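Local coordinates for protein putative glucarate dehydratase (Pseudomonas fluorescens, PDB 4IT1) that probably catalyses the magnesium-dependent dehydration of D-glucarate to 5-dehydro-4-deoxy-D-glucarate, as a member of the mandelate racemase/muconate lactonizing enzyme family, at residues I56-L67 and F136-Y147; G348-A359 and V394-L404. All blocks are in the same frame, centred on the assembly; numbering follows the deposited sequence.

Contact 1: residues I56-L67 and F136-Y147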
loop_
_atom_site.group_PDB
_atom_site.type_symbol
_atom_site.label_atom_id
_atom_site.label_comp_id
_atom_site.label_asym_id
_atom_site.label_seq_id
_atom_site.Cartn_x
_atom_site.Cartn_y
_atom_site.Cartn_z
ATOM N N ILE A 56 -17.671 10.258 -14.827
ATOM C CA ILE A 56 -16.483 11.019 -15.204
ATOM C C ILE A 56 -15.893 10.502 -16.524
ATOM O O ILE A 56 -15.688 9.302 -16.693
ATOM C CB ILE A 56 -15.404 10.968 -14.093
ATOM C CG1 ILE A 56 -15.922 11.566 -12.778
ATOM C CG2 ILE A 56 -14.147 11.711 -14.519
ATOM C CD1 ILE A 56 -16.742 10.616 -11.928
ATOM N N GLU A 57 -15.638 11.420 -17.453
ATOM C CA GLU A 57 -14.930 11.122 -18.700
ATOM C C GLU A 57 -13.615 11.882 -18.737
ATOM O O GLU A 57 -13.587 13.091 -18.524
ATOM C CB GLU A 57 -15.761 11.543 -19.910
ATOM C CG GLU A 57 -16.208 10.413 -20.820
ATOM C CD GLU A 57 -16.666 10.897 -22.193
ATOM O OE1 GLU A 57 -16.900 10.042 -23.070
ATOM O OE2 GLU A 57 -16.789 12.126 -22.405
ATOM N N ILE A 58 -12.529 11.168 -18.999
ATOM C CA ILE A 58 -11.233 11.798 -19.224
ATOM C C ILE A 58 -10.789 11.486 -20.653
ATOM O O ILE A 58 -11.088 10.416 -21.182
ATOM C CB ILE A 58 -10.169 11.310 -18.212
ATOM C CG1 ILE A 58 -10.661 11.489 -16.770
ATOM C CG2 ILE A 58 -8.827 12.006 -18.429
ATOM C CD1 ILE A 58 -10.819 12.926 -16.316
ATOM N N GLU A 59 -10.099 12.435 -21.275
ATOM C CA GLU A 59 -9.545 12.234 -22.603
ATOM C C GLU A 59 -8.139 12.811 -22.648
ATOM O O GLU A 59 -7.834 13.816 -21.991
ATOM C CB GLU A 59 -10.436 12.869 -23.678
ATOM C CG GLU A 59 -10.171 12.378 -25.098
ATOM C CD GLU A 59 -10.713 13.316 -26.166
ATOM O OE1 GLU A 59 -11.580 12.881 -26.956
ATOM O OE2 GLU A 59 -10.273 14.488 -26.217
ATOM N N SER A 60 -7.287 12.156 -23.428
ATOM C CA SER A 60 -5.885 12.524 -23.552
ATOM C C SER A 60 -5.596 13.093 -24.938
ATOM O O SER A 60 -6.412 12.938 -25.853
ATOM C CB SER A 60 -5.026 11.288 -23.308
ATOM O OG SER A 60 -5.545 10.167 -24.014
ATOM N N ASP A 61 -4.434 13.735 -25.088
ATOM C CA ASP A 61 -4.003 14.320 -26.368
ATOM C C ASP A 61 -3.873 13.310 -27.520
ATOM O O ASP A 61 -3.919 13.691 -28.691
ATOM C CB ASP A 61 -2.699 15.122 -26.203
ATOM C CG ASP A 61 -1.543 14.287 -25.653
ATOM O OD1 ASP A 61 -1.621 13.037 -25.649
ATOM O OD2 ASP A 61 -0.535 14.896 -25.225
ATOM N N ASN A 62 -3.711 12.033 -27.175
ATOM C CA ASN A 62 -3.602 10.950 -28.154
ATOM C C ASN A 62 -4.866 10.088 -28.275
ATOM O O ASN A 62 -4.806 8.937 -28.720
ATOM C CB ASN A 62 -2.356 10.082 -27.889
ATOM C CG ASN A 62 -2.236 9.626 -26.437
ATOM O OD1 ASN A 62 -1.159 9.220 -25.999
ATOM N ND2 ASN A 62 -3.331 9.686 -25.688
ATOM N N GLY A 63 -6.002 10.647 -27.865
ATOM C CA GLY A 63 -7.303 10.017 -28.093
ATOM C C GLY A 63 -7.739 8.875 -27.187
ATOM O O GLY A 63 -8.763 8.235 -27.455
ATOM N N TYR A 64 -6.992 8.612 -26.116
ATOM C CA TYR A 64 -7.403 7.573 -25.162
ATOM C C TYR A 64 -8.370 8.121 -24.109
ATOM O O TYR A 64 -8.233 9.267 -23.668
ATOM C CB TYR A 64 -6.190 6.893 -24.512
ATOM C CG TYR A 64 -5.263 6.211 -25.497
ATOM C CD1 TYR A 64 -5.669 5.078 -26.206
ATOM C CD2 TYR A 64 -3.976 6.698 -25.719
ATOM C CE1 TYR A 64 -4.820 4.456 -27.108
ATOM C CE2 TYR A 64 -3.121 6.086 -26.621
ATOM C CZ TYR A 64 -3.546 4.965 -27.309
ATOM O OH TYR A 64 -2.694 4.357 -28.200
ATOM N N ILE A 65 -9.343 7.294 -23.724
ATOM C CA ILE A 65 -10.428 7.696 -22.818
ATOM C C ILE A 65 -10.476 6.865 -21.519
ATOM O O ILE A 65 -10.627 5.635 -21.556
ATOM C CB ILE A 65 -11.806 7.653 -23.532
ATOM C CG1 ILE A 65 -11.884 8.722 -24.631
ATOM C CG2 ILE A 65 -12.949 7.843 -22.538
ATOM C CD1 ILE A 65 -13.028 8.536 -25.614
ATOM N N GLY A 66 -10.352 7.557 -20.383
ATOM C CA GLY A 66 -10.500 6.954 -19.051
ATOM C C GLY A 66 -11.827 7.304 -18.393
ATOM O O GLY A 66 -12.261 8.454 -18.434
ATOM N N LEU A 67 -12.467 6.309 -17.779
ATOM C CA LEU A 67 -13.803 6.466 -17.195
ATOM C C LEU A 67 -13.833 6.422 -15.659
ATOM O O LEU A 67 -12.983 5.790 -15.027
ATOM C CB LEU A 67 -14.759 5.400 -17.745
ATOM C CG LEU A 67 -14.975 5.265 -19.253
ATOM C CD1 LEU A 67 -16.005 4.178 -19.506
ATOM C CD2 LEU A 67 -15.421 6.579 -19.884
ATOM N N PHE A 136 -11.580 10.471 -9.583
ATOM C CA PHE A 136 -10.692 10.710 -10.707
ATOM C C PHE A 136 -9.549 9.695 -10.821
ATOM O O PHE A 136 -9.138 9.355 -11.935
ATOM C CB PHE A 136 -10.163 12.144 -10.665
ATOM C CG PHE A 136 -11.236 13.183 -10.841
ATOM C CD1 PHE A 136 -12.037 13.192 -11.983
ATOM C CD2 PHE A 136 -11.457 14.149 -9.867
ATOM C CE1 PHE A 136 -13.033 14.145 -12.148
ATOM C CE2 PHE A 136 -12.449 15.108 -10.028
ATOM C CZ PHE A 136 -13.238 15.105 -11.170
ATOM N N GLU A 137 -9.048 9.219 -9.677
ATOM C CA GLU A 137 -7.990 8.199 -9.641
ATOM C C GLU A 137 -8.327 7.030 -10.566
ATOM O O GLU A 137 -7.501 6.633 -11.386
ATOM C CB GLU A 137 -7.744 7.705 -8.203
ATOM C CG GLU A 137 -6.476 6.875 -8.011
ATOM C CD GLU A 137 -6.738 5.406 -7.666
ATOM O OE1 GLU A 137 -7.861 4.897 -7.878
ATOM O OE2 GLU A 137 -5.802 4.743 -7.175
ATOM N N VAL A 138 -9.547 6.510 -10.440
ATOM C CA VAL A 138 -10.021 5.415 -11.280
ATOM C C VAL A 138 -9.901 5.777 -12.764
ATOM O O VAL A 138 -9.349 5.003 -13.545
ATOM C CB VAL A 138 -11.458 4.987 -10.897
ATOM C CG1 VAL A 138 -12.033 3.987 -11.894
ATOM C CG2 VAL A 138 -11.475 4.398 -9.493
ATOM N N ALA A 139 -10.379 6.961 -13.138
ATOM C CA ALA A 139 -10.320 7.413 -14.528
ATOM C C ALA A 139 -8.889 7.601 -15.022
ATOM O O ALA A 139 -8.574 7.237 -16.156
ATOM C CB ALA A 139 -11.125 8.687 -14.706
ATOM N N PHE A 140 -8.033 8.165 -14.168
ATOM C CA PHE A 140 -6.598 8.291 -14.442
ATOM C C PHE A 140 -5.920 6.940 -14.704
ATOM O O PHE A 140 -5.013 6.848 -15.531
ATOM C CB PHE A 140 -5.891 8.940 -13.258
ATOM C CG PHE A 140 -5.802 10.434 -13.325
ATOM C CD1 PHE A 140 -6.946 11.220 -13.432
ATOM C CD2 PHE A 140 -4.566 11.064 -13.222
ATOM C CE1 PHE A 140 -6.851 12.605 -13.464
ATOM C CE2 PHE A 140 -4.464 12.447 -13.257
ATOM C CZ PHE A 140 -5.608 13.218 -13.371
ATOM N N LEU A 141 -6.337 5.907 -13.974
ATOM C CA LEU A 141 -5.764 4.570 -14.136
ATOM C C LEU A 141 -6.371 3.849 -15.330
ATOM O O LEU A 141 -5.653 3.191 -16.084
ATOM C CB LEU A 141 -5.907 3.732 -12.862
ATOM C CG LEU A 141 -5.032 4.132 -11.665
ATOM C CD1 LEU A 141 -5.495 3.431 -10.397
ATOM C CD2 LEU A 141 -3.558 3.859 -11.922
ATOM N N ASP A 142 -7.687 3.982 -15.500
ATOM C CA ASP A 142 -8.366 3.476 -16.691
ATOM C C ASP A 142 -7.751 4.085 -17.945
ATOM O O ASP A 142 -7.658 3.421 -18.976
ATOM C CB ASP A 142 -9.861 3.773 -16.652
ATOM C CG ASP A 142 -10.612 3.147 -17.821
ATOM O OD1 ASP A 142 -10.318 1.984 -18.171
ATOM O OD2 ASP A 142 -11.502 3.813 -18.389
ATOM N N LEU A 143 -7.321 5.341 -17.839
ATOM C CA LEU A 143 -6.638 6.015 -18.931
ATOM C C LEU A 143 -5.326 5.307 -19.236
ATOM O O LEU A 143 -5.107 4.857 -20.364
ATOM C CB LEU A 143 -6.355 7.478 -18.578
ATOM C CG LEU A 143 -6.324 8.547 -19.677
ATOM C CD1 LEU A 143 -5.123 9.453 -19.466
ATOM C CD2 LEU A 143 -6.297 7.979 -21.089
ATOM N N GLN A 144 -4.462 5.222 -18.223
ATOM C CA GLN A 144 -3.159 4.561 -18.327
ATOM C C GLN A 144 -3.275 3.184 -18.971
ATOM O O GLN A 144 -2.464 2.821 -19.817
ATOM C CB GLN A 144 -2.525 4.416 -16.945
ATOM C CG GLN A 144 -2.121 5.723 -16.286
ATOM C CD GLN A 144 -1.497 5.527 -14.915
ATOM O OE1 GLN A 144 -0.943 4.470 -14.616
ATOM N NE2 GLN A 144 -1.574 6.556 -14.078
ATOM N N ALA A 145 -4.301 2.439 -18.565
ATOM C CA ALA A 145 -4.529 1.072 -19.020
ATOM C C ALA A 145 -4.927 0.983 -20.494
ATOM O O ALA A 145 -4.538 0.034 -21.183
ATOM C CB ALA A 145 -5.571 0.400 -18.146
ATOM N N ARG A 146 -5.710 1.958 -20.960
ATOM C CA ARG A 146 -6.101 2.056 -22.372
ATOM C C ARG A 146 -4.888 2.370 -23.265
ATOM O O ARG A 146 -4.738 1.798 -24.349
ATOM C CB ARG A 146 -7.191 3.122 -22.562
ATOM C CG ARG A 146 -8.565 2.772 -21.995
ATOM C CD ARG A 146 -9.383 1.956 -22.980
ATOM N NE ARG A 146 -10.718 1.637 -22.472
ATOM C CZ ARG A 146 -11.490 0.664 -22.953
ATOM N NH1 ARG A 146 -11.062 -0.104 -23.950
ATOM N NH2 ARG A 146 -12.689 0.445 -22.429
ATOM N N TYR A 147 -4.033 3.276 -22.790
ATOM C CA TYR A 147 -2.797 3.673 -23.466
ATOM C C TYR A 147 -1.768 2.538 -23.503
ATOM O O TYR A 147 -0.992 2.418 -24.455
ATOM C CB TYR A 147 -2.230 4.904 -22.759
ATOM C CG TYR A 147 -0.839 5.360 -23.152
ATOM C CD1 TYR A 147 -0.506 5.639 -24.480
ATOM C CD2 TYR A 147 0.133 5.572 -22.173
ATOM C CE1 TYR A 147 0.767 6.083 -24.820
ATOM C CE2 TYR A 147 1.404 6.020 -22.502
ATOM C CZ TYR A 147 1.718 6.271 -23.824
ATOM O OH TYR A 147 2.985 6.714 -24.134
#

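Contact 2: residues G348-A359 and V394-L404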
loop_
_atom_site.group_PDB
_atom_site.type_symbol
_atom_site.label_atom_id
_atom_site.label_comp_id
_atom_site.label_asym_id
_atom_site.label_seq_id
_atom_site.Cartn_x
_atom_site.Cartn_y
_atom_site.Cartn_z
ATOM N N GLY A 348 -22.194 -0.120 -13.810
ATOM C CA GLY A 348 -21.165 -1.026 -14.299
ATOM C C GLY A 348 -19.736 -0.552 -14.149
ATOM O O GLY A 348 -18.843 -1.370 -13.905
ATOM N N ILE A 349 -19.515 0.756 -14.307
ATOM C CA ILE A 349 -18.183 1.340 -14.153
ATOM C C ILE A 349 -17.625 1.024 -12.759
ATOM O O ILE A 349 -16.544 0.437 -12.625
ATOM C CB ILE A 349 -18.173 2.870 -14.394
ATOM C CG1 ILE A 349 -18.657 3.202 -15.811
ATOM C CG2 ILE A 349 -16.782 3.441 -14.134
ATOM C CD1 ILE A 349 -18.676 4.681 -16.147
ATOM N N SER A 350 -18.378 1.400 -11.728
ATOM C CA SER A 350 -17.998 1.092 -10.354
ATOM C C SER A 350 -17.753 -0.405 -10.182
ATOM O O SER A 350 -16.740 -0.813 -9.601
ATOM C CB SER A 350 -19.070 1.577 -9.370
ATOM O OG SER A 350 -18.996 2.982 -9.200
ATOM N N LEU A 351 -18.675 -1.210 -10.706
ATOM C CA LEU A 351 -18.606 -2.657 -10.572
ATOM C C LEU A 351 -17.260 -3.190 -11.069
ATOM O O LEU A 351 -16.683 -4.080 -10.447
ATOM C CB LEU A 351 -19.774 -3.325 -11.306
ATOM C CG LEU A 351 -20.006 -4.837 -11.155
ATOM C CD1 LEU A 351 -20.229 -5.258 -9.706
ATOM C CD2 LEU A 351 -21.171 -5.297 -12.023
ATOM N N MET A 352 -16.749 -2.615 -12.155
ATOM C CA MET A 352 -15.499 -3.078 -12.757
ATOM C C MET A 352 -14.249 -2.591 -12.038
ATOM O O MET A 352 -13.292 -3.359 -11.878
ATOM C CB MET A 352 -15.433 -2.753 -14.261
ATOM C CG MET A 352 -16.325 -3.639 -15.120
ATOM S SD MET A 352 -16.013 -5.405 -14.898
ATOM C CE MET A 352 -17.659 -6.058 -15.123
ATOM N N ALA A 353 -14.245 -1.320 -11.626
ATOM C CA ALA A 353 -13.148 -0.773 -10.825
ATOM C C ALA A 353 -13.009 -1.599 -9.549
ATOM O O ALA A 353 -11.917 -2.049 -9.199
ATOM C CB ALA A 353 -13.402 0.686 -10.491
ATOM N N MET A 354 -14.138 -1.817 -8.884
ATOM C CA MET A 354 -14.196 -2.683 -7.726
ATOM C C MET A 354 -13.651 -4.085 -8.052
ATOM O O MET A 354 -12.774 -4.581 -7.342
ATOM C CB MET A 354 -15.623 -2.757 -7.183
ATOM C CG MET A 354 -15.757 -3.659 -5.966
ATOM S SD MET A 354 -17.403 -3.748 -5.234
ATOM C CE MET A 354 -18.437 -3.919 -6.688
ATOM N N ALA A 355 -14.149 -4.702 -9.129
ATOM C CA ALA A 355 -13.747 -6.072 -9.495
ATOM C C ALA A 355 -12.250 -6.192 -9.768
ATOM O O ALA A 355 -11.603 -7.117 -9.280
ATOM C CB ALA A 355 -14.553 -6.592 -10.678
ATOM N N HIS A 356 -11.708 -5.239 -10.521
ATOM C CA HIS A 356 -10.288 -5.211 -10.838
ATOM C C HIS A 356 -9.368 -5.107 -9.625
ATOM O O HIS A 356 -8.354 -5.799 -9.571
ATOM C CB HIS A 356 -9.973 -4.115 -11.858
ATOM C CG HIS A 356 -10.193 -4.540 -13.276
ATOM N ND1 HIS A 356 -9.174 -4.592 -14.204
ATOM C CD2 HIS A 356 -11.311 -4.957 -13.918
ATOM C CE1 HIS A 356 -9.659 -5.010 -15.361
ATOM N NE2 HIS A 356 -10.952 -5.238 -15.214
ATOM N N VAL A 357 -9.692 -4.238 -8.667
ATOM C CA VAL A 357 -8.851 -4.127 -7.469
ATOM C C VAL A 357 -9.055 -5.373 -6.620
ATOM O O VAL A 357 -8.102 -5.917 -6.079
ATOM C CB VAL A 357 -9.062 -2.807 -6.669
ATOM C CG1 VAL A 357 -10.446 -2.733 -6.050
ATOM C CG2 VAL A 357 -7.992 -2.646 -5.601
ATOM N N ALA A 358 -10.299 -5.836 -6.549
ATOM C CA ALA A 358 -10.621 -7.105 -5.914
ATOM C C ALA A 358 -9.814 -8.266 -6.513
ATOM O O ALA A 358 -9.527 -9.253 -5.827
ATOM C CB ALA A 358 -12.111 -7.379 -6.035
ATOM N N ALA A 359 -9.448 -8.128 -7.790
ATOM C CA ALA A 359 -8.761 -9.177 -8.533
ATOM C C ALA A 359 -7.265 -9.151 -8.286
ATOM O O ALA A 359 -6.599 -10.176 -8.416
ATOM C CB ALA A 359 -9.056 -9.060 -10.024
ATOM N N VAL A 394 -17.893 -11.938 -11.621
ATOM C CA VAL A 394 -17.591 -10.977 -12.661
ATOM C C VAL A 394 -16.239 -11.355 -13.267
ATOM O O VAL A 394 -15.234 -11.455 -12.553
ATOM C CB VAL A 394 -17.545 -9.545 -12.086
ATOM C CG1 VAL A 394 -17.072 -8.551 -13.125
ATOM C CG2 VAL A 394 -18.909 -9.134 -11.553
ATOM N N LYS A 395 -16.227 -11.571 -14.583
ATOM C CA LYS A 395 -15.016 -11.946 -15.313
ATOM C C LYS A 395 -14.058 -10.780 -15.509
ATOM O O LYS A 395 -14.461 -9.703 -15.952
ATOM C CB LYS A 395 -15.371 -12.531 -16.688
ATOM C CG LYS A 395 -15.390 -14.051 -16.760
ATOM C CD LYS A 395 -16.764 -14.633 -16.462
ATOM C CE LYS A 395 -16.918 -16.000 -17.115
ATOM N NZ LYS A 395 -18.166 -16.700 -16.702
ATOM N N ILE A 396 -12.788 -11.010 -15.187
ATOM C CA ILE A 396 -11.722 -10.076 -15.541
ATOM C C ILE A 396 -11.093 -10.571 -16.844
ATOM O O ILE A 396 -10.629 -11.713 -16.923
ATOM C CB ILE A 396 -10.648 -9.959 -14.425
ATOM C CG1 ILE A 396 -11.295 -9.665 -13.066
ATOM C CG2 ILE A 396 -9.592 -8.910 -14.772
ATOM C CD1 ILE A 396 -12.068 -8.361 -12.998
ATOM N N THR A 397 -11.086 -9.710 -17.858
ATOM C CA THR A 397 -10.604 -10.085 -19.189
ATOM C C THR A 397 -9.337 -9.327 -19.585
ATOM O O THR A 397 -8.744 -8.611 -18.774
ATOM C CB THR A 397 -11.688 -9.889 -20.275
ATOM O OG1 THR A 397 -11.757 -8.507 -20.657
ATOM C CG2 THR A 397 -13.055 -10.365 -19.785
ATOM N N ARG A 398 -8.931 -9.493 -20.841
ATOM C CA ARG A 398 -7.729 -8.848 -21.364
ATOM C C ARG A 398 -8.029 -7.494 -22.018
ATOM O O ARG A 398 -7.103 -6.796 -22.457
ATOM C CB ARG A 398 -6.991 -9.783 -22.342
ATOM C CG ARG A 398 -6.356 -11.024 -21.712
ATOM C CD ARG A 398 -5.309 -10.684 -20.654
ATOM N NE ARG A 398 -4.306 -9.731 -21.132
ATOM C CZ ARG A 398 -3.349 -9.202 -20.373
ATOM N NH1 ARG A 398 -2.482 -8.343 -20.896
ATOM N NH2 ARG A 398 -3.259 -9.524 -19.088
ATOM N N ALA A 399 -9.315 -7.132 -22.075
ATOM C CA ALA A 399 -9.759 -5.822 -22.582
ATOM C C ALA A 399 -9.026 -4.686 -21.866
ATOM O O ALA A 399 -8.824 -4.759 -20.643
ATOM C CB ALA A 399 -11.261 -5.670 -22.418
ATOM N N PRO A 400 -8.616 -3.642 -22.622
ATOM C CA PRO A 400 -7.847 -2.515 -22.069
ATOM C C PRO A 400 -8.614 -1.753 -20.981
ATOM O O PRO A 400 -9.826 -1.529 -21.103
ATOM C CB PRO A 400 -7.606 -1.607 -23.284
ATOM C CG PRO A 400 -7.878 -2.453 -24.479
ATOM C CD PRO A 400 -8.916 -3.445 -24.052
ATOM N N GLY A 401 -7.902 -1.373 -19.923
ATOM C CA GLY A 401 -8.501 -0.694 -18.777
ATOM C C GLY A 401 -9.653 -1.457 -18.162
ATOM O O GLY A 401 -9.542 -2.653 -17.878
ATOM N N LEU A 402 -10.768 -0.759 -17.969
ATOM C CA LEU A 402 -11.991 -1.368 -17.454
ATOM C C LEU A 402 -12.709 -2.202 -18.519
ATOM O O LEU A 402 -13.596 -2.999 -18.194
ATOM C CB LEU A 402 -12.937 -0.290 -16.903
ATOM C CG LEU A 402 -12.500 0.505 -15.668
ATOM C CD1 LEU A 402 -13.389 1.723 -15.481
ATOM C CD2 LEU A 402 -12.507 -0.360 -14.415
ATOM N N GLY A 403 -12.326 -2.008 -19.783
ATOM C CA GLY A 403 -12.965 -2.686 -20.915
ATOM C C GLY A 403 -14.413 -2.268 -21.103
ATOM O O GLY A 403 -15.287 -3.105 -21.347
ATOM N N LEU A 404 -14.664 -0.969 -20.978
ATOM C CA LEU A 404 -16.014 -0.430 -21.057
ATOM C C LEU A 404 -16.060 0.850 -21.892
ATOM O O LEU A 404 -15.105 1.641 -21.905
ATOM C CB LEU A 404 -16.559 -0.151 -19.654
ATOM C CG LEU A 404 -16.795 -1.282 -18.649
ATOM C CD1 LEU A 404 -17.166 -0.676 -17.304
ATOM C CD2 LEU A 404 -17.873 -2.252 -19.115
#

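Contact 1: residues I56-L67 and F136-Y147
Tyr64 lies against the last turn of helix segment 136-147, and its atoms can be followed outward. Its CB meets Leu143 CD2 at 3.6 Å. With CG anti to the carbonyl carbon (chi1 -60°), the ring then swings over the backbone of Tyr147, whose CA stands 3.9 Å from the Tyr64 ring centroid and nearly on the ring normal, a CH-pi contact. On one flank CD1 and CE1 run past Arg146 O; on the other CE2 comes within 3.4 Å of Tyr147 CD1, at the edge of that second ring. The two ring planes are 55° apart, neither stacked nor edge-to-face. Replacing this tyrosine by an alanine is likely to uncover the helix backbone at Tyr147 and leave Leu143 CD2 with less to pack on.

Tyr64 follows the type I turn Ser60-Gly63 of the beta hairpin that joins strands 50-60 and 65-70 in the N-terminal capping domain. The second strand is the closer to the helix: the short axis of strand 65-67 passes 5.7 Å from the helix axis, running roughly antiparallel to it, against 8.6 Å for strand 56-60. Gly66 permits this, since any CB there would run into Ala139 O and Leu143 N. On strand 56-60, Ile58 CG1 rests on Ala139 CB at 3.5 Å, while Ile56 CG2 reaches the edge of the Phe136 ring, whose other neighbours include Val83 and Leu87 of helix 74-87.

One conventional hydrogen bond crosses the interface, from Leu67 N to Asp142 OD2 (2.7 Å, 153° at the hydrogen), received on the carboxylate's anti lone pair. Otherwise the join is largely apolar, so this buried carboxylate gives a mostly hydrophobic interface a directional tie between strand and helix.

Contact 2: residues G348-A359 and V394-L404
Met352 and Val394 meet obliquely near the middle of helix 348-359, which follows the last parallel strand of the enolase-type barrel domain. Segment 394-404 packs along one side of this helix as strand 393-395 runs out into a loop with a type II' turn at Pro400-Gly403. The methionine chain bends at both chi2 and chi3, which turns its thioether end onto the valine, with SD 3.8 Å from Val394 CG1; CE is modelled nearer still to that methyl, but so closely that its exact position is doubtful. Lower on the same side chain, Met352 CG meets Leu404 CD1 at 3.8 Å, the two side chains crossing at about a right angle. Ile349 and Leu402 are also set nearly perpendicular, CG2 to CD1. The other methyl of Leu402, CD2, presses on the helix backbone itself, 3.4 Å from Ala353 N.

Toward the C-terminal end, Ile396 packs against His356 and two alanines. Its CG2, anti to the backbone N, lies over one face of the His356 ring, 4.1 Å from the centroid and 21° off the normal, giving a CH-pi contact. CD1 sits between His356 CD2 and Ala355 CB, and CG1 lies against Ala359 CB. The polar end of His356 is engaged elsewhere: ND1 is hydrogen-bonded to Val153 N, which probably sets the turn of the ring. No hydrogen bond links the two segments, so shape and apolar burial hold them together. Where the loop returns past the imidazole, His356 CE1 lies 3.5 Å from Gly401 O.

Overall arrangement
Both segments of contact 1 precede those of contact 2 in sequence; the first contact belongs to the N-terminal capping domain, the second to the barrel domain. Their centres are nonetheless about 14 Å apart. The three-stranded antiparallel sheet and helix 128-148 thus abut the barrel domain through the loop after strand 393-395. Asp142 forms the junction: while OD2 serves contact 1, Asp142 OD1 probably accepts a hydrogen bond from Leu402 N at 2.8 Å. Ala145 CB also packs on Gly401 CA. One helix therefore takes part in both the capping-domain core and the interdomain seam.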